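PDB 5A04: aldose-aldose oxidoreductase from Caulobacter crescentus, which probably couples the oxidation of one aldose to the reduction of another through a bound NADP(H), and is captured here with glucose. Local coordinates for residues A[97-106]-A[120-131]. Numbering follows the deposited sequence.
Sequences GKHVMCEKPM and CKKAGRKLMIGY. With NDP (NADPH dihydro-nicotinamide-adenine-dinucleotide phosphate), chain G; BGC (beta-D-glucopyranose), chain H.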
ATOM      1  N   GLY A  97      40.802   6.082  14.831  1.00 19.49           N
ATOM      2  CA  GLY A  97      40.779   7.503  14.531  1.00 19.21           C
ATOM      3  C   GLY A  97      40.165   7.855  13.186  1.00 20.10           C
ATOM      4  O   GLY A  97      40.452   8.924  12.622  1.00 19.43           O
ATOM      5  N   LYS A  98      39.319   6.966  12.670  1.00 16.51           N
ATOM      6  CA  LYS A  98      38.695   7.197  11.359  1.00 15.55           C
ATOM      7  C   LYS A  98      37.217   7.581  11.466  1.00 18.75           C
ATOM      8  O   LYS A  98      36.495   7.104  12.351  1.00 17.84           O
ATOM      9  CB  LYS A  98      38.824   5.956  10.471  1.00 17.02           C
ATOM     10  CG  LYS A  98      40.241   5.348  10.405  1.00 15.70           C
ATOM     11  CD  LYS A  98      41.289   6.383   9.996  1.00 16.80           C
ATOM     12  CE  LYS A  98      42.633   5.713   9.768  1.00 19.02           C
ATOM     13  NZ  LYS A  98      43.706   6.722   9.490  1.00 19.43           N
ATOM     14  N   HIS A  99      36.779   8.451  10.555  1.00 17.18           N
ATOM     15  CA  HIS A  99      35.361   8.703  10.352  1.00 16.47           C
ATOM     16  C   HIS A  99      34.756   7.451   9.749  1.00 14.71           C
ATOM     17  O   HIS A  99      35.470   6.641   9.180  1.00 15.55           O
ATOM     18  CB  HIS A  99      35.152   9.899   9.430  1.00 17.89           C
ATOM     19  CG  HIS A  99      35.819  11.149   9.916  1.00 17.83           C
ATOM     20  ND1 HIS A  99      35.219  12.010  10.807  1.00 20.00           N
ATOM     21  CD2 HIS A  99      37.025  11.689   9.621  1.00 18.52           C
ATOM     22  CE1 HIS A  99      36.025  13.034  11.038  1.00 22.33           C
ATOM     23  NE2 HIS A  99      37.129  12.863  10.331  1.00 20.42           N
ATOM     24  N   VAL A 100      33.441   7.279   9.869  1.00 16.10           N
ATOM     25  CA  VAL A 100      32.831   6.024   9.434  1.00 13.94           C
ATOM     26  C   VAL A 100      31.590   6.254   8.581  1.00 14.49           C
ATOM     27  O   VAL A 100      30.715   7.017   8.956  1.00 15.61           O
ATOM     28  CB  VAL A 100      32.431   5.153  10.641  1.00 14.69           C
ATOM     29  CG1 VAL A 100      31.688   3.897  10.167  1.00 17.30           C
ATOM     30  CG2 VAL A 100      33.666   4.768  11.435  1.00 15.30           C
ATOM     31  N   MET A 101      31.557   5.598   7.426  1.00 13.41           N
ATOM     32  CA  MET A 101      30.339   5.378   6.664  1.00 14.13           C
ATOM     33  C   MET A 101      29.926   3.939   6.937  1.00 14.26           C
ATOM     34  O   MET A 101      30.716   3.017   6.754  1.00 14.20           O
ATOM     35  CB  MET A 101      30.569   5.605   5.161  1.00 12.74           C
ATOM     36  CG  MET A 101      29.328   5.419   4.317  1.00 13.74           C
ATOM     37  SD  MET A 101      28.351   6.926   4.196  1.00 18.16           S
ATOM     38  CE  MET A 101      29.360   7.860   3.034  1.00 16.92           C
ATOM     39  N   CYS A 102      28.700   3.740   7.401  1.00 13.68           N
ATOM     40  CA  CYS A 102      28.228   2.393   7.710  1.00 13.09           C
ATOM     41  C   CYS A 102      26.978   2.075   6.891  1.00 15.59           C
ATOM     42  O   CYS A 102      26.058   2.884   6.825  1.00 15.29           O
ATOM     43  CB  CYS A 102      27.922   2.261   9.205  1.00 14.87           C
ATOM     44  SG  CYS A 102      27.488   0.566   9.669  1.00 17.96           S
ATOM     45  N   GLU A 103      26.937   0.904   6.271  1.00 15.48           N
ATOM     46  CA  GLU A 103      25.760   0.543   5.490  1.00 14.94           C
ATOM     47  C   GLU A 103      24.530   0.342   6.373  1.00 16.80           C
ATOM     48  O   GLU A 103      24.647   0.116   7.569  1.00 16.68           O
ATOM     49  CB  GLU A 103      26.021  -0.722   4.660  1.00 15.88           C
ATOM     50  CG  GLU A 103      26.328  -0.390   3.200  1.00 16.91           C
ATOM     51  CD  GLU A 103      25.327   0.590   2.638  1.00 17.11           C
ATOM     52  OE1 GLU A 103      24.110   0.334   2.782  1.00 18.22           O
ATOM     53  OE2 GLU A 103      25.746   1.632   2.088  1.00 17.39           O
ATOM     54  N   LYS A 104      23.352   0.446   5.766  1.00 15.28           N
ATOM     55  CA  LYS A 104      22.111   0.074   6.431  1.00 17.61           C
ATOM     56  C   LYS A 104      21.938  -1.436   6.413  1.00 17.58           C
ATOM     57  O   LYS A 104      22.573  -2.124   5.617  1.00 18.84           O
ATOM     58  CB  LYS A 104      20.900   0.754   5.769  1.00 17.70           C
ATOM     59  CG  LYS A 104      20.921   0.850   4.221  1.00 18.14           C
ATOM     60  CD  LYS A 104      20.967  -0.501   3.488  1.00 20.10           C
ATOM     61  CE  LYS A 104      19.781  -1.407   3.802  1.00 19.29           C
ATOM     62  NZ  LYS A 104      19.933  -2.731   3.116  1.00 20.18           N
ATOM     63  N   PRO A 105      21.109  -1.975   7.320  1.00 15.93           N
ATOM     64  CA  PRO A 105      20.594  -1.306   8.516  1.00 16.41           C
ATOM     65  C   PRO A 105      21.782  -1.033   9.440  1.00 14.83           C
ATOM     66  O   PRO A 105      22.759  -1.773   9.373  1.00 15.34           O
ATOM     67  CB  PRO A 105      19.623  -2.344   9.102  1.00 15.80           C
ATOM     68  CG  PRO A 105      20.241  -3.660   8.697  1.00 17.18           C
ATOM     69  CD  PRO A 105      20.720  -3.396   7.275  1.00 15.50           C
ATOM     70  N   MET A 106      21.722   0.021  10.236  1.00 15.71           N
ATOM     71  CA  MET A 106      22.873   0.425  11.042  1.00 16.58           C
ATOM     72  C   MET A 106      23.449  -0.701  11.904  1.00 17.00           C
ATOM     73  O   MET A 106      24.655  -0.955  11.866  1.00 16.25           O
ATOM     74  CB  MET A 106      22.489   1.605  11.917  1.00 15.66           C
ATOM     75  CG  MET A 106      23.619   2.122  12.807  1.00 14.73           C
ATOM     76  SD  MET A 106      23.024   3.648  13.537  1.00 17.01           S
ATOM     77  CE  MET A 106      24.501   4.194  14.397  1.00 17.64           C
ATOM     78  N   CYS A 120      31.919   6.688  18.134  1.00 16.65           N
ATOM     79  CA  CYS A 120      32.347   7.713  17.188  1.00 18.36           C
ATOM     80  C   CYS A 120      32.450   9.071  17.872  1.00 19.00           C
ATOM     81  O   CYS A 120      33.374   9.849  17.595  1.00 18.81           O
ATOM     82  CB  CYS A 120      31.396   7.755  15.991  1.00 18.06           C
ATOM     83  SG  CYS A 120      31.599   6.255  14.994  1.00 19.68           S
ATOM     84  N   LYS A 121      31.525   9.332  18.795  1.00 19.18           N
ATOM     85  CA  LYS A 121      31.550  10.562  19.582  1.00 19.85           C
ATOM     86  C   LYS A 121      32.805  10.634  20.446  1.00 19.00           C
ATOM     87  O   LYS A 121      33.467  11.674  20.508  1.00 21.36           O
ATOM     88  CB  LYS A 121      30.304  10.673  20.462  1.00 21.61           C
ATOM     89  CG  LYS A 121      30.253  11.948  21.313  1.00 26.96           C
ATOM     90  CD  LYS A 121      28.941  12.039  22.086  1.00 29.27           C
ATOM     91  CE  LYS A 121      28.859  13.320  22.910  1.00 37.88           C
ATOM     92  NZ  LYS A 121      29.842  13.290  24.026  1.00 45.95           N
ATOM     93  N   LYS A 122      33.133   9.533  21.109  1.00 19.52           N
ATOM     94  CA  LYS A 122      34.328   9.483  21.941  1.00 20.62           C
ATOM     95  C   LYS A 122      35.596   9.760  21.117  1.00 21.83           C
ATOM     96  O   LYS A 122      36.520  10.430  21.580  1.00 20.57           O
ATOM     97  CB  LYS A 122      34.427   8.125  22.632  1.00 21.79           C
ATOM     98  CG  LYS A 122      35.658   7.982  23.519  1.00 26.59           C
ATOM     99  CD  LYS A 122      35.656   6.639  24.218  1.00 29.09           C
ATOM    100  CE  LYS A 122      36.882   6.465  25.111  1.00 37.32           C
ATOM    101  NZ  LYS A 122      36.896   5.102  25.731  1.00 38.49           N
ATOM    102  N   ALA A 123      35.613   9.259  19.882  1.00 18.70           N
ATOM    103  CA  ALA A 123      36.748   9.432  18.977  1.00 17.82           C
ATOM    104  C   ALA A 123      36.788  10.808  18.329  1.00 21.91           C
ATOM    105  O   ALA A 123      37.790  11.168  17.699  1.00 21.35           O
ATOM    106  CB  ALA A 123      36.719   8.354  17.885  1.00 19.13           C
ATOM    107  N   GLY A 124      35.703  11.568  18.462  1.00 18.37           N
ATOM    108  CA  GLY A 124      35.609  12.860  17.806  1.00 20.25           C
ATOM    109  C   GLY A 124      35.597  12.685  16.294  1.00 20.92           C
ATOM    110  O   GLY A 124      36.230  13.452  15.560  1.00 21.88           O
ATOM    111  N   ARG A 125      34.895  11.659  15.831  1.00 18.73           N
ATOM    112  CA  ARG A 125      34.818  11.368  14.400  1.00 20.73           C
ATOM    113  C   ARG A 125      33.362  11.295  13.953  1.00 20.71           C
ATOM    114  O   ARG A 125      32.464  11.024  14.750  1.00 20.50           O
ATOM    115  CB  ARG A 125      35.548  10.061  14.073  1.00 19.89           C
ATOM    116  CG  ARG A 125      37.070  10.115  14.309  1.00 21.47           C
ATOM    117  CD  ARG A 125      37.727  11.184  13.435  1.00 22.30           C
ATOM    118  NE  ARG A 125      39.177  11.241  13.623  1.00 23.82           N
ATOM    119  CZ  ARG A 125      39.800  12.117  14.403  1.00 28.65           C
ATOM    120  NH1 ARG A 125      39.108  13.029  15.071  1.00 28.00           N
ATOM    121  NH2 ARG A 125      41.123  12.086  14.513  1.00 30.75           N
ATOM    122  N   LYS A 126      33.127  11.544  12.673  1.00 17.36           N
ATOM    123  CA  LYS A 126      31.766  11.566  12.160  1.00 17.18           C
ATOM    124  C   LYS A 126      31.290  10.176  11.764  1.00 16.03           C
ATOM    125  O   LYS A 126      32.091   9.297  11.422  1.00 19.47           O
ATOM    126  CB  LYS A 126      31.675  12.526  10.974  1.00 20.15           C
ATOM    127  CG  LYS A 126      31.881  13.967  11.406  1.00 21.30           C
ATOM    128  CD  LYS A 126      31.739  14.941  10.252  1.00 26.39           C
ATOM    129  CE  LYS A 126      32.173  16.339  10.687  1.00 29.47           C
ATOM    130  NZ  LYS A 126      31.379  16.810  11.854  1.00 31.39           N
ATOM    131  N   LEU A 127      29.976   9.992  11.826  1.00 17.28           N
ATOM    132  CA  LEU A 127      29.332   8.722  11.503  1.00 16.55           C
ATOM    133  C   LEU A 127      28.159   8.986  10.576  1.00 17.70           C
ATOM    134  O   LEU A 127      27.293   9.809  10.882  1.00 19.97           O
ATOM    135  CB  LEU A 127      28.854   8.020  12.780  1.00 17.04           C
ATOM    136  CG  LEU A 127      28.025   6.737  12.665  1.00 15.55           C
ATOM    137  CD1 LEU A 127      28.770   5.635  11.887  1.00 15.04           C
ATOM    138  CD2 LEU A 127      27.643   6.256  14.087  1.00 16.91           C
ATOM    139  N   MET A 128      28.140   8.308   9.436  1.00 14.62           N
ATOM    140  CA  MET A 128      27.065   8.468   8.474  1.00 15.11           C
ATOM    141  C   MET A 128      26.570   7.095   8.048  1.00 16.08           C
ATOM    142  O   MET A 128      27.368   6.169   7.900  1.00 15.66           O
ATOM    143  CB  MET A 128      27.549   9.266   7.256  1.00 16.18           C
ATOM    144  CG  MET A 128      26.473   9.475   6.216  1.00 14.42           C
ATOM    145  SD  MET A 128      27.135  10.442   4.835  1.00 16.19           S
ATOM    146  CE  MET A 128      25.923  10.085   3.564  1.00 15.87           C
ATOM    147  N   ILE A 129      25.256   6.958   7.884  1.00 15.72           N
ATOM    148  CA  ILE A 129      24.659   5.710   7.425  1.00 14.21           C
ATOM    149  C   ILE A 129      24.342   5.813   5.926  1.00 14.90           C
ATOM    150  O   ILE A 129      23.948   6.873   5.437  1.00 17.32           O
ATOM    151  CB  ILE A 129      23.376   5.379   8.222  1.00 16.53           C
ATOM    152  CG1 ILE A 129      23.661   5.479   9.727  1.00 15.93           C
ATOM    153  CG2 ILE A 129      22.805   4.007   7.826  1.00 16.24           C
ATOM    154  CD1 ILE A 129      24.783   4.568  10.231  1.00 15.92           C
ATOM    155  N   GLY A 130      24.494   4.707   5.217  1.00 16.00           N
ATOM    156  CA  GLY A 130      24.407   4.713   3.764  1.00 16.57           C
ATOM    157  C   GLY A 130      22.999   4.761   3.201  1.00 16.00           C
ATOM    158  O   GLY A 130      22.600   3.872   2.445  1.00 17.47           O
ATOM    159  N   TYR A 131      22.248   5.802   3.545  1.00 14.48           N
ATOM    160  CA  TYR A 131      20.922   5.993   2.957  1.00 14.27           C
ATOM    161  C   TYR A 131      21.029   6.786   1.650  1.00 14.48           C
ATOM    162  O   TYR A 131      20.682   7.968   1.583  1.00 14.23           O
ATOM    163  CB  TYR A 131      19.986   6.696   3.949  1.00 13.55           C
ATOM    164  CG  TYR A 131      19.607   5.851   5.171  1.00 13.78           C
ATOM    165  CD1 TYR A 131      18.896   4.661   5.031  1.00 16.23           C
ATOM    166  CD2 TYR A 131      19.934   6.268   6.456  1.00 16.68           C
ATOM    167  CE1 TYR A 131      18.534   3.894   6.152  1.00 17.54           C
ATOM    168  CE2 TYR A 131      19.565   5.508   7.580  1.00 15.10           C
ATOM    169  CZ  TYR A 131      18.867   4.334   7.410  1.00 16.22           C
ATOM    170  OH  TYR A 131      18.498   3.594   8.506  1.00 15.39           O
TER
HETATM  171  PA  NDP G1340      27.868  -9.705   0.364  1.00 21.44           P
HETATM  172  O1A NDP G1340      27.594 -11.008   1.031  1.00 21.20           O
HETATM  173  O2A NDP G1340      27.772  -9.623  -1.134  1.00 21.43           O
HETATM  174  O5B NDP G1340      29.347  -9.137   0.803  1.00 21.73           O
HETATM  175  C5B NDP G1340      29.470  -9.210   2.196  1.00 20.16           C
HETATM  176  C4B NDP G1340      30.980  -9.136   2.465  1.00 20.80           C
HETATM  177  O4B NDP G1340      31.238  -8.893   3.850  1.00 18.77           O
HETATM  178  C3B NDP G1340      31.639 -10.489   2.112  1.00 23.24           C
HETATM  179  O3B NDP G1340      31.980 -10.552   0.763  1.00 22.31           O
HETATM  180  C2B NDP G1340      32.938 -10.390   2.923  1.00 21.43           C
HETATM  181  O2B NDP G1340      33.837  -9.644   2.341  1.00 19.59           O
HETATM  182  C1B NDP G1340      32.440  -9.558   4.181  1.00 21.05           C
HETATM  183  N9A NDP G1340      32.235 -10.401   5.362  1.00 22.62           N
HETATM  184  C8A NDP G1340      32.886 -10.295   6.587  1.00 24.57           C
HETATM  185  N7A NDP G1340      32.498 -11.234   7.472  1.00 21.93           N
HETATM  186  C5A NDP G1340      31.545 -11.989   6.783  1.00 24.23           C
HETATM  187  C6A NDP G1340      30.770 -13.102   7.160  1.00 28.72           C
HETATM  188  N6A NDP G1340      30.890 -13.635   8.424  1.00 29.32           N
HETATM  189  N1A NDP G1340      29.884 -13.682   6.294  1.00 25.66           N
HETATM  190  C2A NDP G1340      29.817 -13.089   5.044  1.00 26.28           C
HETATM  191  N3A NDP G1340      30.478 -12.035   4.550  1.00 23.75           N
HETATM  192  C4A NDP G1340      31.363 -11.489   5.456  1.00 23.86           C
HETATM  193  O3  NDP G1340      26.718  -8.744   1.078  1.00 21.64           O
HETATM  194  PN  NDP G1340      26.335  -7.367   0.296  1.00 20.12           P
HETATM  195  O1N NDP G1340      27.512  -6.586  -0.126  1.00 19.57           O
HETATM  196  O2N NDP G1340      25.054  -7.480  -0.499  1.00 20.25           O
HETATM  197  O5D NDP G1340      25.706  -6.469   1.671  1.00 19.23           O
HETATM  198  C5D NDP G1340      26.693  -6.115   2.599  1.00 18.75           C
HETATM  199  C4D NDP G1340      26.146  -4.901   3.401  1.00 17.80           C
HETATM  200  O4D NDP G1340      25.770  -3.855   2.453  1.00 19.99           O
HETATM  201  C3D NDP G1340      24.826  -5.263   4.179  1.00 19.77           C
HETATM  202  O3D NDP G1340      24.772  -4.523   5.413  1.00 18.16           O
HETATM  203  C2D NDP G1340      23.723  -4.769   3.255  1.00 19.90           C
HETATM  204  O2D NDP G1340      22.573  -4.348   3.968  1.00 20.77           O
HETATM  205  C1D NDP G1340      24.417  -3.505   2.636  1.00 17.32           C
HETATM  206  N1N NDP G1340      23.880  -3.234   1.300  1.00 17.33           N
HETATM  207  C2N NDP G1340      23.405  -1.971   0.987  1.00 20.25           C
HETATM  208  C3N NDP G1340      22.932  -1.728  -0.271  1.00 19.08           C
HETATM  209  C7N NDP G1340      22.426  -0.398  -0.604  1.00 20.95           C
HETATM  210  O7N NDP G1340      21.833  -0.166  -1.674  1.00 21.88           O
HETATM  211  N7N NDP G1340      22.620   0.644   0.298  1.00 18.07           N
HETATM  212  C4N NDP G1340      22.904  -2.774  -1.331  1.00 21.40           C
HETATM  213  C5N NDP G1340      23.390  -4.088  -0.888  1.00 19.66           C
HETATM  214  C6N NDP G1340      23.852  -4.278   0.347  1.00 19.24           C
HETATM  215  P2B NDP G1340      35.480 -10.161   2.408  1.00 21.07           P
HETATM  216  O1X NDP G1340      35.648 -10.348   3.899  1.00 21.29           O
HETATM  217  O2X NDP G1340      35.374 -11.407   1.583  1.00 20.67           O
HETATM  218  O3X NDP G1340      36.217  -8.979   1.783  1.00 20.60           O
HETATM  219  C2  BGC H1341      19.581  -4.472   0.017  1.00 25.92           C
HETATM  220  C3  BGC H1341      19.689  -5.434  -1.174  1.00 26.26           C
HETATM  221  C4  BGC H1341      18.723  -5.033  -2.251  1.00 30.69           C
HETATM  222  C5  BGC H1341      18.874  -3.564  -2.609  1.00 31.37           C
HETATM  223  C6  BGC H1341      17.713  -3.147  -3.550  1.00 29.88           C
HETATM  224  C1  BGC H1341      19.814  -3.131  -0.519  1.00 24.78           C
HETATM  225  O1  BGC H1341      19.871  -2.187   0.550  1.00 23.93           O
HETATM  226  O2  BGC H1341      20.556  -4.831   0.988  1.00 22.89           O
HETATM  227  O3  BGC H1341      19.396  -6.734  -0.689  1.00 24.12           O
HETATM  228  O4  BGC H1341      18.939  -5.834  -3.402  1.00 32.39           O
HETATM  229  O5  BGC H1341      18.798  -2.758  -1.455  1.00 29.45           O
HETATM  230  O6  BGC H1341      17.931  -1.825  -4.061  1.00 38.45           O
HETATM  231  O   HOH W   1      43.131  10.419  13.127  1.00 37.65           O
HETATM  232  O   HOH W   2      19.487   1.775  10.356  1.00 15.67           O
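R125 and H99 meet because both first torsions set CG anti to the carbonyl carbon (chi1 -66° and -56°) and R125 then bends at chi2, laying its CD over one face of the imidazole, 3.6 Å from the ring centroid, a CH-pi contact. Beyond that methylene, R125 NE gives a hydrogen bond to G97 O (2.8 Å), near the guanidinium plane but well above that of the carbonyl, while NH1 reaches G124 O and a water joins NH2 to G97 O. Replacing R125 by an alanine would probably strip the H99 face of its methylene and leave G97 O without its charged donor. Near the ring's edge, tilted slightly from its plane, K126 N points almost straight at H99 ND1 (2.8 Å), so this nitrogen serves as acceptor. The pairing illustrates the parallel beta-alpha-beta unit of a Rossmann fold: strands 99-102 and 127-129, joined through helix 110-123, exchange V100 N to K126 O, M128 N to V100 O and C102 N to M128 O. M101 SD lies against M128 CG (3.8 Å) beneath helix 292-306; on the other face, the M106 side chain runs at about a right angle to I129, its CG 3.7 Å from I129 CD1. Further along segment 97-106, E103 OE1 accepts the nicotinamide amide N7N (2.9 Å), its OE2 hydrogen-bonded to Y78 OH, and K104 NZ donates to glucose O1 (2.6 Å). These polar groups thus help hold nicotinamide and sugar side by side, consistent with hydride transfer between them.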